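Local coordinates for protein glycosyl hydrolase 25 (Streptococcus pneumoniae, PDB 4FF5) that probably hydrolyses glycosidic bonds as a family 25 glycosyl hydrolase of the pneumococcal outer surface, and acts as a virulence factor in host-cell invasion, at residues K52-L57 / N247-L252; I182-G187 / G199-V204; D223-I228 / P251-E256. All coordinates share one frame; numbering follows the deposited sequence.

Interaction 1: residues K52-L57 / N247-L252; sequences KPIIDL and NVISPL
Ile-54 and Asn-247 meet as a hydrogen-bonded antiparallel pair, where the short axes of strands 54-57 and 247-249 approach to 5.8 Å with 139° between their directions. This is the closure of the TIM-type barrel of glycosyl hydrolase family 25, whose last strand runs against both of its neighbours. Two backbone bonds tie the pair: Ile-54 N to Asn-247 O at 3.1 Å, and Asn-247 N to Ile-54 O at 2.7 Å. The side chain of Asn-247 adds to this grip. With its CG beside the backbone N (chi1 -54°), the amide turns back over the partner strand, and ND2 gives a second bond to Ile-54 O, 3.1 Å long, from above that carbonyl's plane. Ile-54 O is therefore held by two donors of one residue. The other end of the amide is fixed too, since Asn-247 OD1 accepts from Trp-205 NE1. Toward the start of strand 54-57 and the end of strand 244-249 the contact turns apolar. Ile-54 and Ile-249 put their CD1 methyls 3.8 Å apart, and from helix 255-263 Phe-263 packs on Ile-54 and Leu-262 on Ile-249. At the polar end stands Asp-56, whose OD1 also accepts from Gln-230 NE2, so that strands 203-207 and 228-232 both join the network. Its carboxylate plane is turned well away from that of the Asn-247 amide, and ND2 is the atom that meets it. The straightest bond of the contact results: Asn-247 ND2 to Asp-56 OD1, 2.9 Å and 173°, in the plane of the amide and on the oxygen's anti lone pair.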
loop_
_atom_site.group_PDB
_atom_site.type_symbol
_atom_site.label_atom_id
_atom_site.label_comp_id
_atom_site.label_asym_id
_atom_site.label_seq_id
_atom_site.Cartn_x
_atom_site.Cartn_y
_atom_site.Cartn_z
ATOM N N LYS A 52 16.302 2.124 -5.422
ATOM C CA LYS A 52 16.045 1.049 -4.487
ATOM C C LYS A 52 14.531 0.770 -4.512
ATOM O O LYS A 52 13.737 1.664 -4.813
ATOM C CB LYS A 52 16.536 1.434 -3.093
ATOM C CG LYS A 52 18.041 1.241 -2.918
ATOM C CD LYS A 52 18.640 2.263 -1.966
ATOM C CE LYS A 52 20.133 2.041 -1.727
ATOM N NZ LYS A 52 20.853 1.564 -2.940
ATOM N N PRO A 53 14.133 -0.478 -4.228
ATOM C CA PRO A 53 12.730 -0.846 -4.426
ATOM C C PRO A 53 11.792 -0.255 -3.364
ATOM O O PRO A 53 12.247 0.166 -2.294
ATOM C CB PRO A 53 12.757 -2.366 -4.296
ATOM C CG PRO A 53 13.906 -2.648 -3.408
ATOM C CD PRO A 53 14.942 -1.609 -3.737
ATOM N N ILE A 54 10.501 -0.214 -3.687
ATOM C CA ILE A 54 9.454 0.137 -2.731
ATOM C C ILE A 54 8.858 -1.165 -2.184
ATOM O O ILE A 54 8.475 -2.053 -2.956
ATOM C CB ILE A 54 8.351 0.990 -3.397
ATOM C CG1 ILE A 54 8.927 2.353 -3.856
ATOM C CG2 ILE A 54 7.129 1.136 -2.483
ATOM C CD1 ILE A 54 8.148 2.955 -5.017
ATOM N N ILE A 55 8.789 -1.279 -0.858
ATOM C CA ILE A 55 8.191 -2.453 -0.240
ATOM C C ILE A 55 6.805 -2.145 0.332
ATOM O O ILE A 55 6.430 -0.980 0.539
ATOM C CB ILE A 55 9.099 -3.064 0.867
ATOM C CG1 ILE A 55 9.198 -2.106 2.071
ATOM C CG2 ILE A 55 10.464 -3.432 0.278
ATOM C CD1 ILE A 55 9.981 -2.670 3.254
ATOM N N ASP A 56 6.023 -3.204 0.516
ATOM C CA ASP A 56 4.827 -3.138 1.346
ATOM C C ASP A 56 4.914 -4.236 2.407
ATOM O O ASP A 56 5.461 -5.325 2.156
ATOM C CB ASP A 56 3.517 -3.137 0.536
ATOM C CG ASP A 56 3.311 -4.412 -0.282
ATOM O OD1 ASP A 56 3.690 -4.426 -1.478
ATOM O OD2 ASP A 56 2.776 -5.400 0.281
ATOM N N LEU A 57 4.409 -3.904 3.594
ATOM C CA LEU A 57 4.565 -4.699 4.797
ATOM C C LEU A 57 3.256 -4.692 5.541
ATOM O O LEU A 57 2.464 -3.741 5.419
ATOM C CB LEU A 57 5.588 -4.049 5.735
ATOM C CG LEU A 57 7.041 -3.980 5.366
ATOM C CD1 LEU A 57 7.698 -2.988 6.311
ATOM C CD2 LEU A 57 7.668 -5.360 5.525
ATOM N N ASN A 247 7.794 -3.638 -4.986
ATOM C CA ASN A 247 7.125 -2.767 -5.924
ATOM C C ASN A 247 8.136 -1.889 -6.646
ATOM O O ASN A 247 9.224 -1.578 -6.121
ATOM C CB ASN A 247 6.135 -1.866 -5.162
ATOM C CG ASN A 247 5.172 -2.660 -4.307
ATOM O OD1 ASN A 247 4.151 -3.128 -4.791
ATOM N ND2 ASN A 247 5.516 -2.852 -3.033
ATOM N N VAL A 248 7.769 -1.454 -7.839
ATOM C CA VAL A 248 8.564 -0.441 -8.535
ATOM C C VAL A 248 7.618 0.602 -9.160
ATOM O O VAL A 248 6.498 0.277 -9.535
ATOM C CB VAL A 248 9.506 -1.114 -9.569
ATOM C CG1 VAL A 248 8.704 -1.694 -10.733
ATOM C CG2 VAL A 248 10.557 -0.139 -10.077
ATOM N N ILE A 249 8.054 1.861 -9.214
ATOM C CA ILE A 249 7.381 2.868 -10.049
ATOM C C ILE A 249 7.350 2.341 -11.510
ATOM O O ILE A 249 8.346 1.816 -12.011
ATOM C CB ILE A 249 8.111 4.238 -9.979
ATOM C CG1 ILE A 249 8.094 4.850 -8.557
ATOM C CG2 ILE A 249 7.554 5.230 -11.006
ATOM C CD1 ILE A 249 6.731 4.964 -7.906
ATOM N N SER A 250 6.217 2.465 -12.190
ATOM C CA SER A 250 6.116 1.968 -13.572
ATOM C C SER A 250 7.132 2.671 -14.487
ATOM O O SER A 250 7.238 3.894 -14.439
ATOM C CB SER A 250 4.704 2.182 -14.112
ATOM O OG SER A 250 4.709 2.058 -15.526
ATOM N N PRO A 251 7.901 1.902 -15.301
ATOM C CA PRO A 251 8.801 2.535 -16.273
ATOM C C PRO A 251 8.071 3.367 -17.330
ATOM O O PRO A 251 8.721 4.067 -18.109
ATOM C CB PRO A 251 9.506 1.336 -16.930
ATOM C CG PRO A 251 9.482 0.288 -15.866
ATOM C CD PRO A 251 8.102 0.441 -15.273
ATOM N N LEU A 252 6.742 3.324 -17.333
ATOM C CA LEU A 252 5.964 4.150 -18.260
ATOM C C LEU A 252 5.751 5.572 -17.752
ATOM O O LEU A 252 5.181 6.408 -18.456
ATOM C CB LEU A 252 4.618 3.494 -18.564
ATOM C CG LEU A 252 4.741 2.157 -19.298
ATOM C CD1 LEU A 252 3.509 1.301 -19.059
ATOM C CD2 LEU A 252 4.978 2.379 -20.794
#

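Interaction 2: residues I182-G187 / G199-V204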
loop_
_atom_site.group_PDB
_atom_site.type_symbol
_atom_site.label_atom_id
_atom_site.label_comp_id
_atom_site.label_asym_id
_atom_site.label_seq_id
_atom_site.Cartn_x
_atom_site.Cartn_y
_atom_site.Cartn_z
ATOM N N ILE A 182 -5.583 9.326 -2.356
ATOM C CA ILE A 182 -6.315 8.062 -2.223
ATOM C C ILE A 182 -6.144 7.237 -3.503
ATOM O O ILE A 182 -6.694 7.578 -4.563
ATOM C CB ILE A 182 -7.817 8.244 -1.931
ATOM C CG1 ILE A 182 -8.055 9.211 -0.765
ATOM C CG2 ILE A 182 -8.447 6.909 -1.557
ATOM C CD1 ILE A 182 -9.541 9.394 -0.494
ATOM N N GLY A 183 -5.382 6.153 -3.380
ATOM C CA GLY A 183 -5.075 5.324 -4.536
ATOM C C GLY A 183 -5.734 3.981 -4.406
ATOM O O GLY A 183 -6.190 3.602 -3.316
ATOM N N ILE A 184 -5.802 3.254 -5.517
ATOM C CA ILE A 184 -6.394 1.904 -5.500
ATOM C C ILE A 184 -5.384 0.858 -5.999
ATOM O O ILE A 184 -4.753 1.042 -7.010
ATOM C CB ILE A 184 -7.727 1.819 -6.318
ATOM C CG1 ILE A 184 -8.284 0.381 -6.248
ATOM C CG2 ILE A 184 -7.500 2.274 -7.775
ATOM C CD1 ILE A 184 -9.698 0.223 -6.787
ATOM N N TYR A 185 -5.221 -0.216 -5.224
ATOM C CA TYR A 185 -4.528 -1.414 -5.653
ATOM C C TYR A 185 -5.565 -2.455 -6.112
ATOM O O TYR A 185 -6.489 -2.815 -5.366
ATOM C CB TYR A 185 -3.696 -1.939 -4.481
ATOM C CG TYR A 185 -3.119 -3.339 -4.596
ATOM C CD1 TYR A 185 -1.783 -3.530 -4.908
ATOM C CD2 TYR A 185 -3.911 -4.470 -4.350
ATOM C CE1 TYR A 185 -1.235 -4.809 -4.950
ATOM C CE2 TYR A 185 -3.372 -5.753 -4.401
ATOM C CZ TYR A 185 -2.051 -5.918 -4.704
ATOM O OH TYR A 185 -1.533 -7.205 -4.744
ATOM N N VAL A 186 -5.419 -2.919 -7.351
ATOM C CA VAL A 186 -6.364 -3.910 -7.889
ATOM C C VAL A 186 -5.715 -4.678 -9.048
ATOM O O VAL A 186 -4.988 -4.089 -9.851
ATOM C CB VAL A 186 -7.719 -3.230 -8.270
ATOM C CG1 VAL A 186 -7.565 -2.159 -9.352
ATOM C CG2 VAL A 186 -8.781 -4.263 -8.657
ATOM N N GLY A 187 -5.957 -5.984 -9.122
ATOM C CA GLY A 187 -5.446 -6.775 -10.260
ATOM C C GLY A 187 -6.247 -6.448 -11.514
ATOM O O GLY A 187 -7.404 -5.988 -11.435
ATOM N N GLY A 199 -11.241 5.777 -11.898
ATOM C CA GLY A 199 -11.218 7.188 -12.327
ATOM C C GLY A 199 -11.124 8.234 -11.222
ATOM O O GLY A 199 -10.428 9.231 -11.359
ATOM N N LYS A 200 -11.820 8.009 -10.110
ATOM C CA LYS A 200 -11.823 8.974 -9.011
ATOM C C LYS A 200 -10.636 8.869 -8.043
ATOM O O LYS A 200 -10.440 9.752 -7.186
ATOM C CB LYS A 200 -13.141 8.907 -8.254
ATOM C CG LYS A 200 -14.349 9.188 -9.137
ATOM C CD LYS A 200 -15.473 9.760 -8.310
ATOM C CE LYS A 200 -16.626 8.799 -8.186
ATOM N NZ LYS A 200 -17.799 9.605 -7.723
ATOM N N PHE A 201 -9.849 7.795 -8.174
ATOM C CA PHE A 201 -8.648 7.647 -7.365
ATOM C C PHE A 201 -7.543 8.517 -7.931
ATOM O O PHE A 201 -7.579 8.888 -9.108
ATOM C CB PHE A 201 -8.216 6.171 -7.287
ATOM C CG PHE A 201 -9.188 5.322 -6.537
ATOM C CD1 PHE A 201 -10.263 4.719 -7.184
ATOM C CD2 PHE A 201 -9.046 5.144 -5.160
ATOM C CE1 PHE A 201 -11.193 3.959 -6.473
ATOM C CE2 PHE A 201 -9.966 4.380 -4.459
ATOM C CZ PHE A 201 -11.046 3.796 -5.104
ATOM N N THR A 202 -6.560 8.840 -7.092
ATOM C CA THR A 202 -5.462 9.737 -7.494
ATOM C C THR A 202 -4.240 8.970 -8.010
ATOM O O THR A 202 -3.322 9.554 -8.615
ATOM C CB THR A 202 -5.066 10.732 -6.366
ATOM O OG1 THR A 202 -4.685 10.014 -5.189
ATOM C CG2 THR A 202 -6.211 11.673 -6.015
ATOM N N SER A 203 -4.241 7.656 -7.789
ATOM C CA SER A 203 -3.206 6.769 -8.323
ATOM C C SER A 203 -3.704 5.322 -8.399
ATOM O O SER A 203 -4.668 4.947 -7.722
ATOM C CB SER A 203 -1.947 6.820 -7.450
ATOM O OG SER A 203 -0.877 6.079 -8.035
ATOM N N VAL A 204 -3.024 4.515 -9.212
ATOM C CA VAL A 204 -3.360 3.101 -9.369
ATOM C C VAL A 204 -2.107 2.266 -9.155
ATOM O O VAL A 204 -1.015 2.596 -9.650
ATOM C CB VAL A 204 -4.028 2.796 -10.737
ATOM C CG1 VAL A 204 -4.379 1.308 -10.832
ATOM C CG2 VAL A 204 -5.295 3.646 -10.909
#
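Ile-184 sets its CB over one face of the Phe-201 ring, 3.7 Å from the ring centroid and just 7° off the normal, a CH-pi contact. The two residues belong to a beta-alpha-beta unit of the barrel, in which strand 182-186 leads through helix 188-193 to the parallel strand 203-207; Phe-201 sits in the approach to that second strand. The branches of Ile-184 spread over the ring in different directions. CG1 is anti to the backbone N (chi1 -180°), which carries CD1 out toward CE1, while CG2 sits over the CG-CD1 side of the same face, 3.7 Å from Phe-201 CG. Ile-182 meets the same ring differently: its carbonyl O lies at the edge, near the ring plane, and its CG2 touches Phe-201 CD2 at 4.1 Å. From strand 151-155, Leu-153 also packs on Phe-201, as do Val-167 and Arg-171 of helix 163-177, so the phenyl group is packed between strand 151-155, strand 182-186 and helix 163-177.

Backbone bonds on both flanks hold this geometry. Thr-202 N donates to Ile-182 O at 2.8 Å and an almost straight 172°, and Ile-184 N donates to Ser-203 O at 3.0 Å. Thr-202 OG1 takes a weak bond from Ile-182 N, its stronger partner being Tyr-150 OH. Ser-203 turns to the other side of the sheet, where its OG is hydrogen-bonded to Asp-227 OD2. Beyond the ring, Ile-184 CG2 also touches Val-204 CG2 on their shared face of the sheet. Between the backbones, Val-204 CA points its hydrogen at Ile-184 O, 3.4 Å from carbon to oxygen.

Interaction 3: residues D223-I228 / P251-E256; sequences DLDYDI and PLKNKE
Lys-253 bends at its second torsion (chi2 -75°) and then runs out extended through chi3 and chi4, which lays its chain along Tyr-226 and Asp-227 and delivers NZ to Asp-225. The carboxylate comes to meet it because Asp-225 CG stands between the backbone N and the carbonyl carbon (chi1 77°). The result is a salt-bridge network at the rim of the TIM-type barrel, joining the loop that leads into strand 228-232 to the turn just ahead of helix 255-263. Asp-225 OD2 receives Lys-253 NZ at 3.0 Å on its anti side, 19° out of the carboxylate plane. Asp-225 is modelled in two conformers, so this bridge holds for the one described and is less certain than a single model would make it. Asp-227 OD1 is a longer ionic partner, 3.8 Å from Lys-253 NZ; the two are also linked by a water that donates to Asp-227 OD1 and accepts from Lys-253 NZ. On the way to Asp-225 the lysine methylenes pass close by, with Lys-253 CE 3.7 Å from Tyr-226 O and 3.4 Å from Asp-227 OD1. The remaining oxygen of Asp-227, OD2, is hydrogen-bonded to Ser-203 OG and salt-bridged to Lys-261 NZ of the helix, so this carboxylate lies between two lysines, which would probably favour its ionised form. Asp-225 centres an inverse gamma turn, and Asn-254 is the N-cap of helix 255-263, its OD1 accepting from Glu-257 N; the bridging lysine directly precedes that cap. Apolar contact is slight: Leu-252 CD1 lies oblique to the Tyr-226 ring, 4.4 Å from Tyr-226 CZ.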
loop_
_atom_site.group_PDB
_atom_site.type_symbol
_atom_site.label_atom_id
_atom_site.label_comp_id
_atom_site.label_asym_id
_atom_site.label_seq_id
_atom_site.Cartn_x
_atom_site.Cartn_y
_atom_site.Cartn_z
ATOM N N ASP A 223 -3.671 -1.372 -20.536
ATOM C CA ASP A 223 -3.208 -0.097 -21.044
ATOM C C ASP A 223 -3.699 1.054 -20.165
ATOM O O ASP A 223 -3.587 2.210 -20.558
ATOM C CB ASP A 223 -3.621 0.103 -22.504
ATOM C CG ASP A 223 -5.126 0.243 -22.675
ATOM O OD1 ASP A 223 -5.846 0.307 -21.659
ATOM O OD2 ASP A 223 -5.580 0.291 -23.833
ATOM N N LEU A 224 -4.253 0.730 -18.989
ATOM C CA LEU A 224 -4.583 1.750 -17.980
ATOM C C LEU A 224 -3.261 2.334 -17.459
ATOM O O LEU A 224 -2.329 1.562 -17.270
ATOM C CB LEU A 224 -5.393 1.128 -16.829
ATOM C CG LEU A 224 -5.779 2.034 -15.652
ATOM C CD1 LEU A 224 -6.815 3.059 -16.083
ATOM C CD2 LEU A 224 -6.295 1.218 -14.473
ATOM N N ASP A 225 -3.185 3.655 -17.225
ATOM C CA ASP A 225 -1.927 4.301 -16.769
ATOM C C ASP A 225 -1.626 4.225 -15.259
ATOM O O ASP A 225 -1.773 5.207 -14.499
ATOM C CB ASP A 225 -1.854 5.759 -17.229
ATOM C CG ASP A 225 -2.714 6.674 -16.393
ATOM O OD1 ASP A 225 -3.898 6.344 -16.178
ATOM O OD2 ASP A 225 -2.202 7.727 -15.942
ATOM N N TYR A 226 -1.134 3.089 -14.816
ATOM C CA TYR A 226 -0.831 2.892 -13.397
ATOM C C TYR A 226 0.529 3.529 -13.001
ATOM O O TYR A 226 1.432 3.682 -13.836
ATOM C CB TYR A 226 -0.880 1.392 -13.102
ATOM C CG TYR A 226 0.115 0.610 -13.936
ATOM C CD1 TYR A 226 1.407 0.361 -13.464
ATOM C CD2 TYR A 226 -0.231 0.135 -15.210
ATOM C CE1 TYR A 226 2.330 -0.323 -14.237
ATOM C CE2 TYR A 226 0.693 -0.532 -16.001
ATOM C CZ TYR A 226 1.967 -0.766 -15.508
ATOM O OH TYR A 226 2.871 -1.466 -16.266
ATOM N N ASP A 227 0.669 3.873 -11.719
ATOM C CA ASP A 227 1.874 4.523 -11.215
ATOM C C ASP A 227 2.881 3.541 -10.634
ATOM O O ASP A 227 4.087 3.799 -10.606
ATOM C CB ASP A 227 1.496 5.510 -10.108
ATOM C CG ASP A 227 0.873 6.775 -10.634
ATOM O OD1 ASP A 227 1.059 7.099 -11.821
ATOM O OD2 ASP A 227 0.206 7.471 -9.840
ATOM N N ILE A 228 2.391 2.415 -10.136
ATOM C CA ILE A 228 3.259 1.537 -9.345
ATOM C C ILE A 228 2.806 0.076 -9.530
ATOM O O ILE A 228 1.617 -0.207 -9.676
ATOM C CB ILE A 228 3.322 2.022 -7.859
ATOM C CG1 ILE A 228 4.235 1.128 -6.996
ATOM C CG2 ILE A 228 1.924 2.246 -7.280
ATOM C CD1 ILE A 228 4.701 1.776 -5.698
ATOM N N PRO A 251 7.901 1.902 -15.301
ATOM C CA PRO A 251 8.801 2.535 -16.273
ATOM C C PRO A 251 8.071 3.367 -17.330
ATOM O O PRO A 251 8.721 4.067 -18.109
ATOM C CB PRO A 251 9.506 1.336 -16.930
ATOM C CG PRO A 251 9.482 0.288 -15.866
ATOM C CD PRO A 251 8.102 0.441 -15.273
ATOM N N LEU A 252 6.742 3.324 -17.333
ATOM C CA LEU A 252 5.964 4.150 -18.260
ATOM C C LEU A 252 5.751 5.572 -17.752
ATOM O O LEU A 252 5.181 6.408 -18.456
ATOM C CB LEU A 252 4.618 3.494 -18.564
ATOM C CG LEU A 252 4.741 2.157 -19.298
ATOM C CD1 LEU A 252 3.509 1.301 -19.059
ATOM C CD2 LEU A 252 4.978 2.379 -20.794
ATOM N N LYS A 253 6.192 5.836 -16.526
ATOM C CA LYS A 253 6.031 7.154 -15.906
ATOM C C LYS A 253 7.411 7.784 -15.746
ATOM O O LYS A 253 8.417 7.081 -15.835
ATOM C CB LYS A 253 5.343 7.014 -14.528
ATOM C CG LYS A 253 3.895 6.521 -14.580
ATOM C CD LYS A 253 2.974 7.631 -15.057
ATOM C CE LYS A 253 1.552 7.147 -15.223
ATOM N NZ LYS A 253 0.657 8.322 -15.394
ATOM N N ASN A 254 7.476 9.095 -15.525
ATOM C CA ASN A 254 8.733 9.704 -15.077
ATOM C C ASN A 254 8.981 9.268 -13.632
ATOM O O ASN A 254 8.174 9.560 -12.749
ATOM C CB ASN A 254 8.686 11.224 -15.151
ATOM C CG ASN A 254 9.928 11.874 -14.556
ATOM O OD1 ASN A 254 10.047 12.041 -13.344
ATOM N ND2 ASN A 254 10.865 12.252 -15.419
ATOM N N LYS A 255 10.096 8.595 -13.386
ATOM C CA LYS A 255 10.302 7.951 -12.095
ATOM C C LYS A 255 10.357 8.927 -10.910
ATOM O O LYS A 255 9.646 8.743 -9.898
ATOM C CB LYS A 255 11.531 7.045 -12.113
ATOM C CG LYS A 255 11.638 6.219 -10.848
ATOM C CD LYS A 255 12.679 5.134 -10.976
ATOM C CE LYS A 255 12.534 4.166 -9.818
ATOM N NZ LYS A 255 13.687 3.246 -9.732
ATOM N N GLU A 256 11.193 9.952 -11.032
ATOM C CA GLU A 256 11.318 10.950 -9.980
ATOM C C GLU A 256 10.000 11.685 -9.679
ATOM O O GLU A 256 9.645 11.847 -8.513
ATOM C CB GLU A 256 12.423 11.948 -10.320
ATOM C CG GLU A 256 12.886 12.757 -9.120
ATOM C CD GLU A 256 13.885 13.822 -9.507
ATOM O OE1 GLU A 256 13.819 14.932 -8.943
ATOM O OE2 GLU A 256 14.730 13.543 -10.381
HETATM O O HOH W 1 1.042 9.861 -12.609
#

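How the interactions relate
The three contacts follow the closing half of the barrel. Interaction 2 pairs neighbouring parallel strands, 182-186 and 203-207, and finishes along the chain before interaction 3 begins; interaction 1, bringing strand 54-57 to the last strand, 244-249, spans interaction 2 and ends on the same stretch as interaction 3. Interactions 1 and 3 lie 11 Å apart between centres and share Pro-251 and Leu-252; Ser-250 N probably bonds to Asp-227 O there. Asp-227 also joins interaction 3 to interaction 2, centres 13 Å apart, through Val-204 O and Ser-203 OG. Interactions 1 and 2, 15 Å apart, do not touch but reach one sheet. Together they close the barrel and tie its last helix, 255-263, to it.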